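Local coordinates for protein AvrA (Salmonella typhimurium, PDB 6BE0) that probably transfers acetyl groups from acetyl-CoA to serine and threonine residues of target proteins, as a YopJ-family bacterial effector that binds inositol hexakisphosphate, at residues S93-R105 against K159-Y171. Sequence-based numbering, arbitrary orientation.
Sequences SVHELVSSIKETR and KAALEREQLPDCY
K102 swings its CG to the side opposite its own amide N (chi1 -167°) and keeps its chain straight until a bend at its last torsion, and so reaches the backbone of E165. There its NZ donates to the backbone O of E165 at 2.7 Å, nearly in line with the C=O bond. On the partner side E165 folds at chi2 (-68°), which turns its carboxylate back over helix 94-105. OE1 of E165 rests 3.6 Å from CG2 of V98, and OE2 lies 3.4 Å from CD of K102. The carboxylate thus lies against the aliphatic part of the lysine while the ammonium holds the main chain, one residue before Q166 takes positive phi.

Next to this polar grip the contact is aliphatic. V98 sits where the helices come closest, its CG1 3.7 Å from CA of L162, and V94 meets A161 through CG1 and CB. I101 crosses L162 at about a right angle and also receives CD2 of L167, whose CD1 lies 3.8 Å from CG of K102. Farther along, the extended R105 runs past L167 in the opposite direction; its guanidinium face sits off-centre over CD of P168, with NH2 of R105 3.3 Å from CG of P168.

The axes of 94-105 and 159-164 approach to 9.1 Å and are inclined at 45°. Helix 94-105 packs on the mixed sheet through L97 (on V128) and I101 (on F130 and V139), while 159-164 meets this helix on another flank, and the chain beyond P168 enters edge strand 170-176, joined by backbone bonds to strand 136-143.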
loop_
_atom_site.group_PDB
_atom_site.type_symbol
_atom_site.label_atom_id
_atom_site.label_comp_id
_atom_site.label_asym_id
_atom_site.label_seq_id
_atom_site.Cartn_x
_atom_site.Cartn_y
_atom_site.Cartn_z
ATOM N N SER A 93 -11.889 7.854 -6.810
ATOM C CA SER A 93 -12.107 9.049 -6.000
ATOM C C SER A 93 -12.494 8.670 -4.576
ATOM O O SER A 93 -12.885 7.534 -4.309
ATOM C CB SER A 93 -13.192 9.935 -6.612
ATOM O OG SER A 93 -14.470 9.336 -6.496
ATOM N N VAL A 94 -12.376 9.636 -3.672
ATOM C CA VAL A 94 -12.777 9.454 -2.282
ATOM C C VAL A 94 -14.268 9.148 -2.187
ATOM O O VAL A 94 -14.694 8.343 -1.363
ATOM C CB VAL A 94 -12.457 10.706 -1.443
ATOM C CG1 VAL A 94 -12.960 10.553 -0.010
ATOM C CG2 VAL A 94 -10.968 10.970 -1.454
ATOM N N HIS A 95 -15.056 9.802 -3.033
ATOM C CA HIS A 95 -16.496 9.591 -3.041
ATOM C C HIS A 95 -16.824 8.162 -3.466
ATOM O O HIS A 95 -17.693 7.510 -2.886
ATOM C CB HIS A 95 -17.184 10.586 -3.976
ATOM C CG HIS A 95 -18.667 10.397 -4.058
ATOM N ND1 HIS A 95 -19.278 9.775 -5.125
ATOM C CD2 HIS A 95 -19.656 10.731 -3.197
ATOM C CE1 HIS A 95 -20.584 9.744 -4.922
ATOM N NE2 HIS A 95 -20.839 10.318 -3.760
ATOM N N GLU A 96 -16.120 7.684 -4.485
ATOM C CA GLU A 96 -16.327 6.335 -4.984
ATOM C C GLU A 96 -15.851 5.312 -3.955
ATOM O O GLU A 96 -16.358 4.192 -3.904
ATOM C CB GLU A 96 -15.598 6.142 -6.315
ATOM C CG GLU A 96 -15.847 4.794 -6.980
ATOM C CD GLU A 96 -15.137 4.660 -8.316
ATOM O OE1 GLU A 96 -14.834 5.702 -8.937
ATOM O OE2 GLU A 96 -14.882 3.516 -8.744
ATOM N N LEU A 97 -14.879 5.702 -3.135
ATOM C CA LEU A 97 -14.399 4.844 -2.058
ATOM C C LEU A 97 -15.467 4.657 -0.989
ATOM O O LEU A 97 -15.827 3.528 -0.657
ATOM C CB LEU A 97 -13.133 5.424 -1.420
ATOM C CG LEU A 97 -12.612 4.693 -0.176
ATOM C CD1 LEU A 97 -11.912 3.398 -0.563
ATOM C CD2 LEU A 97 -11.694 5.586 0.644
ATOM N N VAL A 98 -15.960 5.766 -0.444
ATOM C CA VAL A 98 -16.867 5.706 0.699
ATOM C C VAL A 98 -18.208 5.092 0.311
ATOM O O VAL A 98 -18.837 4.408 1.117
ATOM C CB VAL A 98 -17.101 7.105 1.319
ATOM C CG1 VAL A 98 -15.808 7.643 1.913
ATOM C CG2 VAL A 98 -17.680 8.077 0.295
ATOM N N SER A 99 -18.642 5.330 -0.923
ATOM C CA SER A 99 -19.876 4.730 -1.415
ATOM C C SER A 99 -19.667 3.239 -1.678
ATOM O O SER A 99 -20.603 2.450 -1.572
ATOM C CB SER A 99 -20.357 5.436 -2.684
ATOM O OG SER A 99 -19.453 5.243 -3.755
ATOM N N SER A 100 -18.436 2.859 -2.014
ATOM C CA SER A 100 -18.091 1.449 -2.185
ATOM C C SER A 100 -17.958 0.765 -0.830
ATOM O O SER A 100 -18.276 -0.415 -0.689
ATOM C CB SER A 100 -16.791 1.288 -2.974
ATOM O OG SER A 100 -16.970 1.629 -4.336
ATOM N N ILE A 101 -17.480 1.505 0.166
ATOM C CA ILE A 101 -17.412 0.985 1.527
ATOM C C ILE A 101 -18.826 0.703 2.032
ATOM O O ILE A 101 -19.065 -0.304 2.700
ATOM C CB ILE A 101 -16.686 1.964 2.480
ATOM C CG1 ILE A 101 -15.186 1.963 2.182
ATOM C CG2 ILE A 101 -16.908 1.578 3.943
ATOM C CD1 ILE A 101 -14.409 3.071 2.869
ATOM N N LYS A 102 -19.759 1.591 1.704
ATOM C CA LYS A 102 -21.153 1.401 2.083
ATOM C C LYS A 102 -21.728 0.161 1.406
ATOM O O LYS A 102 -22.390 -0.648 2.050
ATOM C CB LYS A 102 -21.989 2.631 1.720
ATOM C CG LYS A 102 -23.373 2.641 2.354
ATOM C CD LYS A 102 -24.152 3.891 1.990
ATOM C CE LYS A 102 -25.544 3.880 2.623
ATOM N NZ LYS A 102 -25.558 4.325 4.058
ATOM N N GLU A 103 -21.469 0.015 0.109
ATOM C CA GLU A 103 -21.956 -1.139 -0.643
ATOM C C GLU A 103 -21.438 -2.440 -0.051
ATOM O O GLU A 103 -22.200 -3.379 0.175
ATOM C CB GLU A 103 -21.539 -1.053 -2.116
ATOM C CG GLU A 103 -22.668 -0.728 -3.080
ATOM C CD GLU A 103 -23.828 -1.700 -2.971
ATOM O OE1 GLU A 103 -24.909 -1.285 -2.505
ATOM O OE2 GLU A 103 -23.658 -2.878 -3.349
ATOM N N THR A 104 -20.134 -2.486 0.198
ATOM C CA THR A 104 -19.479 -3.696 0.678
ATOM C C THR A 104 -20.058 -4.138 2.020
ATOM O O THR A 104 -20.258 -5.330 2.257
ATOM C CB THR A 104 -17.960 -3.480 0.808
ATOM O OG1 THR A 104 -17.421 -3.124 -0.471
ATOM C CG2 THR A 104 -17.267 -4.738 1.306
ATOM N N ARG A 105 -20.329 -3.175 2.892
ATOM C CA ARG A 105 -20.948 -3.467 4.179
ATOM C C ARG A 105 -22.361 -4.012 3.983
ATOM O O ARG A 105 -22.766 -4.964 4.650
ATOM C CB ARG A 105 -20.990 -2.213 5.057
ATOM C CG ARG A 105 -21.504 -2.465 6.468
ATOM C CD ARG A 105 -21.829 -1.166 7.193
ATOM N NE ARG A 105 -22.662 -1.401 8.370
ATOM C CZ ARG A 105 -23.985 -1.536 8.341
ATOM N NH1 ARG A 105 -24.645 -1.457 7.190
ATOM N NH2 ARG A 105 -24.655 -1.752 9.465
ATOM N N LYS A 159 -12.251 11.180 6.841
ATOM C CA LYS A 159 -13.127 10.756 7.929
ATOM C C LYS A 159 -14.527 11.329 7.747
ATOM O O LYS A 159 -15.521 10.620 7.895
ATOM C CB LYS A 159 -12.560 11.185 9.285
ATOM C CG LYS A 159 -13.482 10.876 10.458
ATOM C CD LYS A 159 -12.785 11.059 11.798
ATOM C CE LYS A 159 -13.713 10.695 12.950
ATOM N NZ LYS A 159 -12.991 10.574 14.248
ATOM N N ALA A 160 -14.596 12.615 7.420
ATOM C CA ALA A 160 -15.875 13.299 7.257
ATOM C C ALA A 160 -16.624 12.786 6.032
ATOM O O ALA A 160 -17.851 12.681 6.046
ATOM C CB ALA A 160 -15.661 14.799 7.151
ATOM N N ALA A 161 -15.881 12.471 4.975
ATOM C CA ALA A 161 -16.474 11.934 3.756
ATOM C C ALA A 161 -17.196 10.629 4.056
ATOM O O ALA A 161 -18.277 10.364 3.528
ATOM C CB ALA A 161 -15.409 11.719 2.693
ATOM N N LEU A 162 -16.588 9.821 4.918
ATOM C CA LEU A 162 -17.147 8.530 5.290
ATOM C C LEU A 162 -18.338 8.697 6.233
ATOM O O LEU A 162 -19.322 7.963 6.134
ATOM C CB LEU A 162 -16.072 7.660 5.942
ATOM C CG LEU A 162 -16.454 6.211 6.255
ATOM C CD1 LEU A 162 -16.843 5.459 4.992
ATOM C CD2 LEU A 162 -15.309 5.508 6.965
ATOM N N GLU A 163 -18.247 9.663 7.141
ATOM C CA GLU A 163 -19.341 9.947 8.065
ATOM C C GLU A 163 -20.624 10.315 7.321
ATOM O O GLU A 163 -21.722 10.003 7.778
ATOM C CB GLU A 163 -18.956 11.077 9.024
ATOM C CG GLU A 163 -18.016 10.654 10.146
ATOM C CD GLU A 163 -17.588 11.820 11.027
ATOM O OE1 GLU A 163 -18.009 12.965 10.753
ATOM O OE2 GLU A 163 -16.828 11.589 11.993
ATOM N N ARG A 164 -20.482 10.971 6.173
ATOM C CA ARG A 164 -21.641 11.407 5.399
ATOM C C ARG A 164 -22.434 10.230 4.831
ATOM O O ARG A 164 -23.637 10.344 4.595
ATOM C CB ARG A 164 -21.210 12.340 4.266
ATOM C CG ARG A 164 -21.148 13.803 4.681
ATOM C CD ARG A 164 -20.896 14.729 3.501
ATOM N NE ARG A 164 -19.520 14.652 3.017
ATOM C CZ ARG A 164 -18.493 15.294 3.565
ATOM N NH1 ARG A 164 -18.673 16.066 4.630
ATOM N NH2 ARG A 164 -17.279 15.163 3.049
ATOM N N GLU A 165 -21.765 9.103 4.609
ATOM C CA GLU A 165 -22.448 7.898 4.147
ATOM C C GLU A 165 -23.293 7.307 5.274
ATOM O O GLU A 165 -24.158 6.460 5.039
ATOM C CB GLU A 165 -21.443 6.864 3.635
ATOM C CG GLU A 165 -20.653 7.308 2.410
ATOM C CD GLU A 165 -21.515 7.433 1.164
ATOM O OE1 GLU A 165 -21.287 8.376 0.377
ATOM O OE2 GLU A 165 -22.412 6.586 0.967
ATOM N N GLN A 166 -23.029 7.766 6.496
ATOM C CA GLN A 166 -23.777 7.352 7.681
ATOM C C GLN A 166 -23.840 5.835 7.840
ATOM O O GLN A 166 -24.899 5.225 7.686
ATOM C CB GLN A 166 -25.195 7.927 7.646
ATOM C CG GLN A 166 -25.235 9.444 7.726
ATOM C CD GLN A 166 -26.590 9.973 8.153
ATOM O OE1 GLN A 166 -26.770 10.393 9.296
ATOM N NE2 GLN A 166 -27.549 9.959 7.234
ATOM N N LEU A 167 -22.692 5.238 8.141
ATOM C CA LEU A 167 -22.620 3.830 8.503
ATOM C C LEU A 167 -22.636 3.708 10.024
ATOM O O LEU A 167 -21.833 4.350 10.700
ATOM C CB LEU A 167 -21.357 3.181 7.933
ATOM C CG LEU A 167 -21.383 2.755 6.464
ATOM C CD1 LEU A 167 -21.666 3.933 5.546
ATOM C CD2 LEU A 167 -20.061 2.097 6.100
ATOM N N PRO A 168 -23.544 2.888 10.574
ATOM C CA PRO A 168 -23.553 2.752 12.034
ATOM C C PRO A 168 -22.310 2.040 12.549
ATOM O O PRO A 168 -21.800 1.148 11.870
ATOM C CB PRO A 168 -24.807 1.919 12.300
ATOM C CG PRO A 168 -24.988 1.118 11.062
ATOM C CD PRO A 168 -24.530 1.999 9.933
ATOM N N ASP A 169 -21.839 2.436 13.728
ATOM C CA ASP A 169 -20.675 1.819 14.358
ATOM C C ASP A 169 -19.513 1.645 13.380
ATOM O O ASP A 169 -18.915 0.572 13.293
ATOM C CB ASP A 169 -21.065 0.468 14.961
ATOM C CG ASP A 169 -22.096 0.603 16.066
ATOM O OD1 ASP A 169 -21.719 1.024 17.181
ATOM O OD2 ASP A 169 -23.280 0.289 15.824
ATOM N N CYS A 170 -19.209 2.712 12.646
ATOM C CA CYS A 170 -18.131 2.711 11.663
ATOM C C CYS A 170 -16.971 3.570 12.159
ATOM O O CYS A 170 -17.149 4.752 12.454
ATOM C CB CYS A 170 -18.642 3.225 10.316
ATOM S SG CYS A 170 -17.432 3.176 8.981
ATOM N N TYR A 171 -15.788 2.967 12.248
ATOM C CA TYR A 171 -14.615 3.639 12.797
ATOM C C TYR A 171 -13.499 3.746 11.762
ATOM O O TYR A 171 -13.157 2.765 11.099
ATOM C CB TYR A 171 -14.118 2.895 14.038
ATOM C CG TYR A 171 -15.163 2.788 15.124
ATOM C CD1 TYR A 171 -16.038 1.711 15.167
ATOM C CD2 TYR A 171 -15.283 3.766 16.099
ATOM C CE1 TYR A 171 -16.998 1.612 16.155
ATOM C CE2 TYR A 171 -16.241 3.675 17.090
ATOM C CZ TYR A 171 -17.096 2.597 17.113
ATOM O OH TYR A 171 -18.053 2.498 18.099
#